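Local coordinates for protein esterase A (Caulobacter crescentus, PDB 5GKV) that is a penicillin-binding protein homologue of the beta-lactamase family that probably hydrolyses ester substrates, at residues 19-24 and 53-58; 25-30 and 376-381; 44-49 and 268-273; 74-79 and 359-364; 202-207 and 274-279. All blocks are in the same frame, centred on the assembly; numbering follows the deposited sequence.

From the N terminus, interaction 1 closes the first loop, tying the link before helix 25-35 to strand 52-60. Interaction 2 closes the longest one, pairing helix 25-35 with the near-terminal helix 373-384; interactions 3, 4 and 5 nest inside it, whereas interaction 1 crosses it. Interaction 3 sets strand 42-49 against the start of helix 270-281 and crosses both interaction 1 and interaction 4. Interaction 4 joins the small sheet, at strand 76-77, to strand 356-362 of the large sheet, and interaction 5 nests within it. Interaction 5 crosses interaction 3 and fastens the end of helix 190-202 to helix 270-281.

Interaction 1: 19-24 and 53-58; sequences VCPDRF and VVVDLM
Two torsions set up the packing of Phe24 on Val55. The CG of Phe24 is turned anti to its own carbonyl carbon (chi1 -66°), and Val55 carries CG1 anti to its N (chi1 178°), leaving CG2 to meet the aromatic side chain. Val55 CG2 comes within 3.5 Å of Phe24 CG and, approaching obliquely, also touches CB. Farther round the ring, Val54 CG2 lies 3.8 Å from Phe24 CE2. The other Val55 branch, CG1, packs on Cys20 SG at 3.9 Å, while Cys20 CB rests on Leu57 CD2 at 3.8 Å. Pro21 contributes its CD, which sits 3.1 Å from the backbone oxygen of Val54.

The backbone ties the segment after strand 16-17 to strand 52-60 with a reciprocal pair of bonds. Val19 N gives to Asp56 O at 2.9 Å, coming from above the carbonyl plane, and Asp56 N returns to Val19 O at 2.9 Å in an almost straight bond. On the face shared by these two residues, Val19 CG1 touches Asp56 CB, the two side chains set roughly perpendicular; the carboxylate itself is taken by a salt bridge to Arg44. Helix 25-35 lies against Val55 and Leu57. Val54 and Val55 both face Phe47, so strand 52-60 carries a classic beta bulge just before Val19 and Asp56 form an antiparallel hydrogen-bonded pair at the edge of the large sheet.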
# COMPACT_ATOMS: atom_id res chain seq x y z
N VAL A 19 -18.81 11.89 9.61
CA VAL A 19 -20.11 11.61 9.02
C VAL A 19 -20.33 10.10 9.07
O VAL A 19 -19.42 9.32 8.77
CB VAL A 19 -20.23 12.19 7.59
CG1 VAL A 19 -19.36 11.47 6.61
CG2 VAL A 19 -21.68 12.23 7.12
N CYS A 20 -21.50 9.71 9.53
CA CYS A 20 -21.85 8.30 9.57
C CYS A 20 -23.36 8.19 9.58
O CYS A 20 -23.99 8.36 10.63
CB CYS A 20 -21.25 7.60 10.79
SG CYS A 20 -21.36 5.77 10.71
N PRO A 21 -23.98 7.94 8.43
CA PRO A 21 -25.44 7.87 8.37
C PRO A 21 -25.97 6.74 9.25
O PRO A 21 -25.24 5.82 9.63
CB PRO A 21 -25.74 7.60 6.89
CG PRO A 21 -24.49 7.88 6.17
CD PRO A 21 -23.37 7.63 7.13
N ASP A 22 -27.26 6.85 9.57
CA ASP A 22 -27.96 5.83 10.34
C ASP A 22 -27.73 4.42 9.78
O ASP A 22 -27.63 3.44 10.53
CB ASP A 22 -29.45 6.17 10.36
CG ASP A 22 -30.30 5.10 11.00
OD1 ASP A 22 -30.23 4.96 12.24
OD2 ASP A 22 -31.05 4.42 10.25
N ARG A 23 -27.63 4.29 8.45
CA ARG A 23 -27.42 2.97 7.86
C ARG A 23 -26.14 2.32 8.39
O ARG A 23 -26.09 1.09 8.52
CB ARG A 23 -27.36 3.07 6.35
CG ARG A 23 -27.04 1.74 5.68
CD ARG A 23 -27.38 1.77 4.22
NE ARG A 23 -27.58 0.42 3.71
CZ ARG A 23 -27.35 0.07 2.45
NH1 ARG A 23 -26.89 0.97 1.58
NH2 ARG A 23 -27.56 -1.19 2.06
N PHE A 24 -25.12 3.11 8.72
CA PHE A 24 -23.82 2.59 9.12
C PHE A 24 -23.54 2.80 10.61
O PHE A 24 -22.38 2.87 11.02
CB PHE A 24 -22.72 3.19 8.25
CG PHE A 24 -22.80 2.78 6.81
CD1 PHE A 24 -22.34 1.54 6.40
CD2 PHE A 24 -23.34 3.62 5.85
CE1 PHE A 24 -22.41 1.14 5.08
CE2 PHE A 24 -23.43 3.23 4.53
CZ PHE A 24 -22.96 1.99 4.14
N VAL A 53 -17.70 8.78 -0.76
CA VAL A 53 -17.47 8.51 0.66
C VAL A 53 -18.80 8.65 1.42
O VAL A 53 -19.44 9.71 1.36
CB VAL A 53 -16.40 9.45 1.23
CG1 VAL A 53 -16.31 9.30 2.75
CG2 VAL A 53 -15.05 9.16 0.59
N VAL A 54 -19.22 7.59 2.12
CA VAL A 54 -20.45 7.65 2.90
C VAL A 54 -20.19 7.62 4.40
O VAL A 54 -20.99 8.18 5.16
CB VAL A 54 -21.44 6.54 2.49
CG1 VAL A 54 -21.94 6.76 1.07
CG2 VAL A 54 -20.82 5.16 2.63
N VAL A 55 -19.11 7.00 4.85
CA VAL A 55 -18.70 7.03 6.25
C VAL A 55 -17.31 7.65 6.30
O VAL A 55 -16.43 7.25 5.52
CB VAL A 55 -18.67 5.63 6.88
CG1 VAL A 55 -18.19 5.71 8.36
CG2 VAL A 55 -20.03 4.95 6.77
N ASP A 56 -17.11 8.60 7.19
CA ASP A 56 -15.79 9.21 7.37
C ASP A 56 -15.70 9.62 8.84
O ASP A 56 -16.19 10.69 9.21
CB ASP A 56 -15.60 10.38 6.41
CG ASP A 56 -14.31 11.14 6.65
OD1 ASP A 56 -13.37 10.56 7.23
OD2 ASP A 56 -14.23 12.33 6.24
N LEU A 57 -15.12 8.76 9.66
CA LEU A 57 -15.08 8.97 11.11
C LEU A 57 -13.65 9.20 11.57
O LEU A 57 -12.72 8.54 11.10
CB LEU A 57 -15.65 7.76 11.86
CG LEU A 57 -17.14 7.52 11.69
CD1 LEU A 57 -17.48 6.22 12.37
CD2 LEU A 57 -17.94 8.68 12.28
N MET A 58 -13.50 10.12 12.53
CA MET A 58 -12.22 10.52 13.11
C MET A 58 -12.27 10.35 14.62
O MET A 58 -13.30 10.60 15.24
CB MET A 58 -11.92 11.99 12.78
CG MET A 58 -11.61 12.26 11.30
SD MET A 58 -11.76 14.02 10.93
CE MET A 58 -13.56 14.17 10.97

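Interaction 2: 25-30 and 376-381; sequences AAVREV and VRLIEA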
# COMPACT_ATOMS: atom_id res chain seq x y z
N ALA A 25 -24.59 2.86 11.43
CA ALA A 25 -24.41 3.06 12.86
C ALA A 25 -23.48 2.01 13.46
O ALA A 25 -22.73 2.31 14.39
CB ALA A 25 -25.76 3.04 13.59
N ALA A 26 -23.51 0.77 12.96
CA ALA A 26 -22.62 -0.26 13.49
C ALA A 26 -21.15 0.11 13.31
O ALA A 26 -20.30 -0.24 14.15
CB ALA A 26 -22.90 -1.62 12.82
N VAL A 27 -20.82 0.80 12.22
CA VAL A 27 -19.44 1.22 12.01
C VAL A 27 -19.01 2.19 13.11
O VAL A 27 -17.92 2.05 13.69
CB VAL A 27 -19.27 1.84 10.62
CG1 VAL A 27 -17.82 2.29 10.42
CG2 VAL A 27 -19.63 0.80 9.54
N ARG A 28 -19.85 3.18 13.42
CA ARG A 28 -19.51 4.12 14.49
C ARG A 28 -19.34 3.39 15.82
O ARG A 28 -18.42 3.70 16.59
CB ARG A 28 -20.58 5.22 14.62
CG ARG A 28 -20.26 6.25 15.72
CD ARG A 28 -21.40 7.23 15.98
NE ARG A 28 -21.83 8.03 14.82
CZ ARG A 28 -21.39 9.26 14.52
NH1 ARG A 28 -20.46 9.86 15.26
NH2 ARG A 28 -21.88 9.90 13.46
N GLU A 29 -20.19 2.40 16.10
CA GLU A 29 -20.07 1.64 17.34
C GLU A 29 -18.73 0.92 17.43
O GLU A 29 -18.05 0.97 18.47
CB GLU A 29 -21.21 0.63 17.45
CG GLU A 29 -22.58 1.25 17.66
CD GLU A 29 -22.86 1.56 19.12
OE1 GLU A 29 -22.23 0.92 20.00
OE2 GLU A 29 -23.70 2.44 19.38
N VAL A 30 -18.35 0.22 16.36
CA VAL A 30 -17.08 -0.50 16.33
C VAL A 30 -15.91 0.47 16.43
O VAL A 30 -14.94 0.22 17.16
CB VAL A 30 -17.00 -1.37 15.07
CG1 VAL A 30 -15.59 -1.95 14.90
CG2 VAL A 30 -18.05 -2.50 15.14
N VAL A 376 -10.15 -4.76 10.44
CA VAL A 376 -11.03 -5.85 10.02
C VAL A 376 -12.43 -5.68 10.62
O VAL A 376 -13.44 -5.83 9.93
CB VAL A 376 -10.41 -7.21 10.39
CG1 VAL A 376 -11.34 -8.35 10.00
CG2 VAL A 376 -9.04 -7.37 9.69
N ARG A 377 -12.50 -5.36 11.92
CA ARG A 377 -13.80 -5.17 12.57
C ARG A 377 -14.58 -4.04 11.92
O ARG A 377 -15.81 -4.12 11.79
CB ARG A 377 -13.62 -4.88 14.06
CG ARG A 377 -13.12 -6.03 14.92
CD ARG A 377 -13.24 -5.66 16.42
NE ARG A 377 -12.25 -4.66 16.84
CZ ARG A 377 -11.04 -4.96 17.31
NH1 ARG A 377 -10.68 -6.24 17.44
NH2 ARG A 377 -10.19 -4.00 17.66
N LEU A 378 -13.90 -2.96 11.53
CA LEU A 378 -14.58 -1.83 10.90
C LEU A 378 -15.14 -2.22 9.54
O LEU A 378 -16.30 -1.91 9.22
CB LEU A 378 -13.62 -0.63 10.75
CG LEU A 378 -13.27 0.09 12.07
CD1 LEU A 378 -12.08 1.04 11.88
CD2 LEU A 378 -14.51 0.85 12.61
N ILE A 379 -14.34 -2.90 8.73
CA ILE A 379 -14.78 -3.31 7.40
C ILE A 379 -15.93 -4.31 7.51
O ILE A 379 -16.89 -4.26 6.74
CB ILE A 379 -13.59 -3.88 6.60
CG1 ILE A 379 -12.56 -2.77 6.33
CG2 ILE A 379 -14.06 -4.50 5.28
CD1 ILE A 379 -11.20 -3.29 5.84
N GLU A 380 -15.85 -5.22 8.47
CA GLU A 380 -16.93 -6.19 8.64
C GLU A 380 -18.22 -5.50 9.07
O GLU A 380 -19.30 -5.83 8.58
CB GLU A 380 -16.49 -7.28 9.63
CG GLU A 380 -15.36 -8.14 9.02
CD GLU A 380 -14.90 -9.28 9.91
OE1 GLU A 380 -15.11 -9.21 11.13
OE2 GLU A 380 -14.33 -10.27 9.37
N ALA A 381 -18.12 -4.50 9.95
CA ALA A 381 -19.31 -3.73 10.31
C ALA A 381 -19.88 -2.98 9.12
O ALA A 381 -21.11 -2.85 8.99
CB ALA A 381 -18.98 -2.74 11.44
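Val30 against Leu378 and Ala381 carries the apolar packing between these helices. Its two methyls divide the work: CG1, anti to the backbone N (chi1 170°), reaches Leu378 CD2 at 3.8 Å, and Val30 CG2 meets Ala381 CB at 3.8 Å. Val30 and Leu378 run alongside each other in opposite senses. Ala381 has just its CB to offer, and Ala26 CB approaches that methyl at a looser 4.3 Å. Arg377 meets the other segment through carbon alone, its CB lying 3.6 Å from Val30 CG1; beyond that the chain bends at chi3, and its polar end turns to Asn34, farther along helix 25-35, which NH2 bonds.

Methyl-to-backbone contacts form a second group. Leu378 CD2 sits 3.8 Å from Val27 O, and Ala381 CB is 3.9 Å from Ala26 O, so helix 373-384 presses two apolar groups against carbonyl oxygens of helix 25-35. One contact runs the other way: about a turn before Val30, Val27 CG2 rests on the backbone of Ala381, 3.8 Å from its C atom.

The short axes approach to 8.6 Å and run antiparallel, at 165° between their directions. Both helices cover one face of the large sheet: Val27 and Leu378 press on Phe45 of strand 42-49, with Ile379 reaching Phe349 of strand 347-351.

Interaction 3: 44-49 and 268-273; sequences RFAFAI and ATAPAL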
# COMPACT_ATOMS: atom_id res chain seq x y z
N ARG A 44 -8.64 7.35 11.45
CA ARG A 44 -9.73 7.76 10.57
C ARG A 44 -10.13 6.57 9.72
O ARG A 44 -9.27 5.82 9.23
CB ARG A 44 -9.31 8.96 9.71
CG ARG A 44 -10.46 9.65 8.97
CD ARG A 44 -9.95 10.88 8.24
NE ARG A 44 -11.02 11.71 7.66
CZ ARG A 44 -10.77 12.84 7.01
NH1 ARG A 44 -9.51 13.25 6.85
NH2 ARG A 44 -11.75 13.55 6.51
N PHE A 45 -11.43 6.36 9.57
CA PHE A 45 -11.95 5.26 8.77
C PHE A 45 -12.95 5.83 7.79
O PHE A 45 -13.87 6.55 8.19
CB PHE A 45 -12.64 4.18 9.61
CG PHE A 45 -13.22 3.05 8.78
CD1 PHE A 45 -12.38 2.10 8.20
CD2 PHE A 45 -14.59 2.93 8.60
CE1 PHE A 45 -12.91 1.05 7.42
CE2 PHE A 45 -15.13 1.88 7.83
CZ PHE A 45 -14.29 0.94 7.25
N ALA A 46 -12.78 5.49 6.52
CA ALA A 46 -13.66 5.98 5.47
C ALA A 46 -14.17 4.80 4.66
O ALA A 46 -13.41 3.87 4.36
CB ALA A 46 -12.93 6.99 4.56
N PHE A 47 -15.45 4.87 4.28
CA PHE A 47 -16.10 3.82 3.51
C PHE A 47 -16.86 4.48 2.38
O PHE A 47 -17.51 5.51 2.59
CB PHE A 47 -17.03 2.98 4.41
CG PHE A 47 -17.57 1.75 3.75
CD1 PHE A 47 -16.77 0.63 3.58
CD2 PHE A 47 -18.89 1.70 3.32
CE1 PHE A 47 -17.27 -0.52 2.99
CE2 PHE A 47 -19.40 0.55 2.72
CZ PHE A 47 -18.59 -0.55 2.55
N ALA A 48 -16.74 3.91 1.18
CA ALA A 48 -17.27 4.55 -0.02
C ALA A 48 -18.11 3.57 -0.82
O ALA A 48 -17.82 2.37 -0.87
CB ALA A 48 -16.14 5.10 -0.92
N ILE A 49 -19.17 4.10 -1.44
CA ILE A 49 -20.06 3.33 -2.29
C ILE A 49 -20.02 3.99 -3.65
O ILE A 49 -20.33 5.18 -3.77
CB ILE A 49 -21.49 3.29 -1.74
CG1 ILE A 49 -21.53 2.55 -0.41
CG2 ILE A 49 -22.43 2.62 -2.76
CD1 ILE A 49 -22.88 2.64 0.29
N ALA A 268 -1.31 10.07 3.41
CA ALA A 268 -2.67 10.30 2.94
C ALA A 268 -3.62 10.39 4.12
O ALA A 268 -3.27 10.05 5.25
CB ALA A 268 -3.14 9.20 1.99
N THR A 269 -4.85 10.80 3.82
CA THR A 269 -5.98 10.62 4.72
C THR A 269 -6.79 9.40 4.28
O THR A 269 -6.67 8.92 3.14
CB THR A 269 -6.91 11.83 4.71
OG1 THR A 269 -7.54 11.93 3.42
CG2 THR A 269 -6.16 13.12 5.04
N ALA A 270 -7.60 8.89 5.20
CA ALA A 270 -8.42 7.72 4.88
C ALA A 270 -9.39 7.99 3.73
O ALA A 270 -9.46 7.17 2.80
CB ALA A 270 -9.13 7.24 6.14
N PRO A 271 -10.13 9.11 3.70
CA PRO A 271 -11.02 9.34 2.54
C PRO A 271 -10.29 9.43 1.21
O PRO A 271 -10.84 9.03 0.18
CB PRO A 271 -11.72 10.66 2.89
CG PRO A 271 -11.57 10.82 4.35
CD PRO A 271 -10.26 10.19 4.70
N ALA A 272 -9.08 10.00 1.19
CA ALA A 272 -8.34 10.05 -0.07
C ALA A 272 -8.14 8.65 -0.63
O ALA A 272 -8.38 8.41 -1.83
CB ALA A 272 -7.00 10.76 0.13
N LEU A 273 -7.76 7.69 0.22
CA LEU A 273 -7.56 6.32 -0.25
C LEU A 273 -8.89 5.66 -0.60
O LEU A 273 -8.97 4.91 -1.59
CB LEU A 273 -6.82 5.49 0.81
CG LEU A 273 -5.37 5.92 1.05
CD1 LEU A 273 -4.85 5.29 2.33
CD2 LEU A 273 -4.50 5.55 -0.15
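A helix N terminus packs here on the face of an antiparallel sheet: helix 270-281, begun by an N-cap at Thr269, sets its first turn against strand 42-49 of the beta-lactamase-type fold. Arg44 and Pro271 make the main contact. The arginine runs extended from CG to NE, with CG anti to the backbone N (chi1 -168°), and this reach brings a face of its guanidinium up to CG and CD of Pro271. Pro271 CG stands above that face, offset toward the rim, 3.4 Å from Arg44 CZ, and Pro271 CD is 3.4 Å from Arg44 NE. The two side chains are set nearly perpendicular.

Beside this contact, Thr269 lies parallel to Arg44 and points the same way, its CB 3.7 Å from Arg44 NH1. The charged end is gripped from outside the pair, by a salt bridge from NE to Asp56 and a bond from NH1 to the carbonyl of Pro72, which together hold the flat group in place for the proline. Thr269 OG1 also accepts a weak capping bond from Ala272 N.

Nearer the strand, small residues allow close approach of the backbones. Ala46 and Pro271 bring their CA atoms within 5.2 Å, and Ala46 CB lies 3.6 Å from Pro271 N. On the neighbouring position, Ala270 CB tucks against the strand backbone, ending 3.4 Å from Arg44 O.

Interaction 4: 74-79 and 359-364; sequences TLTALF and AYVMNK
The backbones of Thr76 and Asn363 make the nearest approach here, with CA atoms 6.8 Å apart, too far for the two chains to pair as strands, and a water spans the separation. It donates to Ala77 O at 2.8 Å and to Met362 O at 2.8 Å, joining the two backbone carbonyls.

Thr76 turns CB toward Val361, whose CG1 comes to 3.6 Å from it, the two side chains passing head to tail. Thr76 keeps OG1 beside its backbone N (chi1 -52°), which leaves CG2 anti to that N and carries the methyl toward the second strand, where it stops 3.4 Å from Met362 O and 4.3 Å from Asn363 CB. Val361 then uses its other branch for Leu78: CG2 stands 4.2 Å from Leu78 CD2, and the two side chains meet at a slant. Leu273 of helix 270-281 packs on both residues, while the amide of Asn363 is held elsewhere, its OD1 by Gly42 N.

Where strand 76-77 of the small sheet joins strand 356-362 of the large one, the side chains thus meet almost wholly through carbon, with the Thr76 methyl against Met362 O, and the buried oxygens of Ala77 and Met362 both gain a hydrogen-bond donor from a single water.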
# COMPACT_ATOMS: atom_id res chain seq x y z
N THR A 74 -5.22 15.86 8.89
CA THR A 74 -4.09 15.13 9.45
C THR A 74 -3.62 14.07 8.45
O THR A 74 -4.39 13.17 8.10
CB THR A 74 -4.50 14.46 10.76
OG1 THR A 74 -4.75 15.44 11.76
CG2 THR A 74 -3.40 13.51 11.23
N LEU A 75 -2.36 14.15 8.01
CA LEU A 75 -1.74 13.13 7.17
C LEU A 75 -1.03 12.09 8.02
O LEU A 75 -0.54 12.39 9.11
CB LEU A 75 -0.71 13.76 6.21
CG LEU A 75 -1.26 14.74 5.18
CD1 LEU A 75 -0.11 15.45 4.47
CD2 LEU A 75 -2.11 13.94 4.19
N THR A 76 -0.96 10.85 7.50
CA THR A 76 -0.25 9.78 8.19
C THR A 76 0.57 8.99 7.19
O THR A 76 0.13 8.75 6.06
CB THR A 76 -1.21 8.81 8.95
OG1 THR A 76 -2.08 9.56 9.80
CG2 THR A 76 -0.43 7.83 9.83
N ALA A 77 1.76 8.57 7.60
CA ALA A 77 2.53 7.61 6.81
C ALA A 77 1.75 6.32 6.59
O ALA A 77 1.21 5.74 7.53
CB ALA A 77 3.86 7.31 7.51
N LEU A 78 1.71 5.85 5.34
CA LEU A 78 0.91 4.69 4.96
C LEU A 78 1.69 3.38 4.97
O LEU A 78 1.08 2.31 4.93
CB LEU A 78 0.31 4.89 3.56
CG LEU A 78 -0.56 6.13 3.36
CD1 LEU A 78 -1.03 6.24 1.88
CD2 LEU A 78 -1.77 6.14 4.35
N PHE A 79 3.02 3.46 4.99
CA PHE A 79 3.92 2.31 4.84
C PHE A 79 3.43 1.49 3.64
O PHE A 79 3.14 2.10 2.60
CB PHE A 79 4.02 1.56 6.17
CG PHE A 79 4.65 2.40 7.24
CD1 PHE A 79 6.02 2.61 7.24
CD2 PHE A 79 3.87 3.05 8.18
CE1 PHE A 79 6.61 3.43 8.19
CE2 PHE A 79 4.45 3.86 9.14
CZ PHE A 79 5.81 4.06 9.14
N ALA A 359 -10.81 2.61 3.57
CA ALA A 359 -9.45 2.69 4.07
C ALA A 359 -9.48 2.96 5.56
O ALA A 359 -10.33 3.70 6.05
CB ALA A 359 -8.66 3.80 3.35
N TYR A 360 -8.55 2.34 6.27
CA TYR A 360 -8.31 2.59 7.69
C TYR A 360 -6.90 3.14 7.83
O TYR A 360 -5.94 2.51 7.38
CB TYR A 360 -8.48 1.29 8.48
CG TYR A 360 -8.01 1.35 9.92
CD1 TYR A 360 -8.78 1.98 10.91
CD2 TYR A 360 -6.81 0.76 10.30
CE1 TYR A 360 -8.35 2.02 12.23
CE2 TYR A 360 -6.38 0.80 11.59
CZ TYR A 360 -7.15 1.42 12.56
OH TYR A 360 -6.70 1.45 13.87
N VAL A 361 -6.78 4.32 8.44
CA VAL A 361 -5.48 4.99 8.55
C VAL A 361 -5.32 5.41 10.01
O VAL A 361 -6.16 6.14 10.54
CB VAL A 361 -5.38 6.20 7.61
CG1 VAL A 361 -4.05 6.91 7.82
CG2 VAL A 361 -5.54 5.74 6.13
N MET A 362 -4.25 4.95 10.65
CA MET A 362 -4.08 5.22 12.08
C MET A 362 -2.62 5.46 12.37
O MET A 362 -1.75 5.19 11.54
CB MET A 362 -4.62 4.06 12.94
CG MET A 362 -3.67 2.83 13.04
SD MET A 362 -3.09 2.07 11.48
CE MET A 362 -1.33 2.01 11.80
N ASN A 363 -2.33 5.96 13.57
CA ASN A 363 -0.94 6.23 13.91
C ASN A 363 -0.41 5.41 15.08
O ASN A 363 0.81 5.43 15.31
CB ASN A 363 -0.69 7.73 14.16
CG ASN A 363 -1.54 8.30 15.29
OD1 ASN A 363 -2.44 7.65 15.80
ND2 ASN A 363 -1.26 9.55 15.66
N LYS A 364 -1.25 4.67 15.80
CA LYS A 364 -0.75 3.68 16.76
C LYS A 364 -0.50 2.36 16.02
O LYS A 364 -1.43 1.71 15.53
CB LYS A 364 -1.72 3.50 17.92
CG LYS A 364 -1.23 2.46 18.94
CD LYS A 364 -2.17 2.39 20.14
CE LYS A 364 -1.78 1.26 21.11
NZ LYS A 364 -0.44 1.51 21.71
O HOH W 1 -0.07 4.25 9.49

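Interaction 5: 202-207 and 274-279; sequences LGLDLW and ARLMGA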
# COMPACT_ATOMS: atom_id res chain seq x y z
N LEU A 202 -8.26 15.75 -9.00
CA LEU A 202 -9.40 15.22 -8.27
C LEU A 202 -9.45 15.67 -6.81
O LEU A 202 -10.36 15.27 -6.09
CB LEU A 202 -9.40 13.68 -8.36
CG LEU A 202 -9.62 13.13 -9.78
CD1 LEU A 202 -9.55 11.60 -9.84
CD2 LEU A 202 -10.96 13.62 -10.33
N GLY A 203 -8.51 16.51 -6.37
CA GLY A 203 -8.45 16.98 -5.00
C GLY A 203 -8.29 15.87 -3.97
O GLY A 203 -9.01 15.84 -2.97
N LEU A 204 -7.37 14.94 -4.20
CA LEU A 204 -7.11 13.85 -3.26
C LEU A 204 -5.94 14.22 -2.36
O LEU A 204 -4.88 14.60 -2.85
CB LEU A 204 -6.80 12.54 -3.99
CG LEU A 204 -7.93 12.04 -4.92
CD1 LEU A 204 -7.51 10.83 -5.69
CD2 LEU A 204 -9.18 11.73 -4.13
N ASP A 205 -6.15 14.10 -1.04
CA ASP A 205 -5.09 14.41 -0.08
C ASP A 205 -4.21 13.17 0.11
O ASP A 205 -4.25 12.48 1.13
CB ASP A 205 -5.68 14.90 1.24
CG ASP A 205 -4.71 15.75 2.03
OD1 ASP A 205 -3.59 16.03 1.52
OD2 ASP A 205 -5.07 16.16 3.14
N LEU A 206 -3.41 12.90 -0.93
CA LEU A 206 -2.60 11.70 -1.02
C LEU A 206 -1.32 12.06 -1.77
O LEU A 206 -1.37 12.74 -2.80
CB LEU A 206 -3.36 10.58 -1.75
CG LEU A 206 -2.50 9.45 -2.35
CD1 LEU A 206 -1.86 8.58 -1.25
CD2 LEU A 206 -3.29 8.61 -3.36
N TRP A 207 -0.18 11.60 -1.25
CA TRP A 207 1.12 12.07 -1.67
C TRP A 207 2.13 10.93 -1.65
O TRP A 207 2.17 10.14 -0.71
CB TRP A 207 1.65 13.17 -0.74
CG TRP A 207 0.70 14.27 -0.44
CD1 TRP A 207 -0.43 14.20 0.33
CD2 TRP A 207 0.80 15.63 -0.89
NE1 TRP A 207 -1.05 15.43 0.37
CE2 TRP A 207 -0.32 16.32 -0.36
CE3 TRP A 207 1.72 16.32 -1.68
CZ2 TRP A 207 -0.53 17.68 -0.60
CZ3 TRP A 207 1.50 17.67 -1.92
CH2 TRP A 207 0.39 18.33 -1.38
N ALA A 274 -9.93 5.92 0.18
CA ALA A 274 -11.23 5.31 -0.12
C ALA A 274 -11.76 5.79 -1.46
O ALA A 274 -12.36 5.01 -2.21
CB ALA A 274 -12.23 5.61 1.01
N ARG A 275 -11.54 7.07 -1.78
CA ARG A 275 -11.98 7.60 -3.07
C ARG A 275 -11.16 6.99 -4.21
O ARG A 275 -11.73 6.59 -5.23
CB ARG A 275 -11.88 9.12 -3.08
CG ARG A 275 -12.83 9.80 -2.10
CD ARG A 275 -12.68 11.32 -2.10
NE ARG A 275 -12.86 11.86 -3.43
CZ ARG A 275 -12.29 12.98 -3.88
NH1 ARG A 275 -11.48 13.68 -3.09
NH2 ARG A 275 -12.51 13.38 -5.13
N LEU A 276 -9.84 6.90 -4.04
CA LEU A 276 -9.00 6.34 -5.10
C LEU A 276 -9.34 4.88 -5.36
O LEU A 276 -9.56 4.48 -6.51
CB LEU A 276 -7.51 6.51 -4.74
CG LEU A 276 -6.53 6.00 -5.81
CD1 LEU A 276 -6.68 6.78 -7.10
CD2 LEU A 276 -5.10 6.09 -5.31
N MET A 277 -9.38 4.06 -4.30
CA MET A 277 -9.79 2.68 -4.48
C MET A 277 -11.25 2.58 -4.93
O MET A 277 -11.62 1.63 -5.62
CB MET A 277 -9.59 1.88 -3.18
CG MET A 277 -8.16 1.81 -2.69
SD MET A 277 -6.97 1.17 -3.90
CE MET A 277 -7.35 -0.58 -3.76
N GLY A 278 -12.07 3.57 -4.55
CA GLY A 278 -13.45 3.59 -5.02
C GLY A 278 -13.56 3.64 -6.54
O GLY A 278 -14.45 3.02 -7.12
N ALA A 279 -12.64 4.36 -7.19
CA ALA A 279 -12.63 4.38 -8.65
C ALA A 279 -12.41 2.98 -9.21
O ALA A 279 -13.05 2.58 -10.19
CB ALA A 279 -11.57 5.35 -9.17
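Leu204 and Arg275 cross at a slant, with the leucine methyl CD2 lying over one face of the guanidinium, 3.2 Å above its plane and displaced toward the rim. The arginine chain bends at chi3 (56°), folding the flat group back over Leu204 and turning its edge toward the end of helix 190-202. There, Arg275 NH2 gives to Leu202 O at 3.0 Å, in the carbonyl plane and slightly tilted from the guanidinium. Arg275 NH1 reaches Gly203 O at 3.3 Å in a more bent bond: the oxygen is near the guanidinium plane, but the donor stands well above the plane of that carbonyl.

Leu206 and Leu276 meet differently, one side chain square to the other, with their CD2 atoms 3.7 Å apart. Leu204 CD1 adds a looser touch on Leu276 CD1 at 4.4 Å, and Ile198 of helix 190-202 packs on both of these residues.

Gly203 closes helix 190-202 in a Schellman motif, and Arg275 takes up two carbonyl oxygens where that helix stops. NH2 has a second partner, a salt bridge to Asp287. The positive group thus sits at a helix C terminus, where the helix dipole would probably reinforce its attraction, while leucine carbon covers one of its faces.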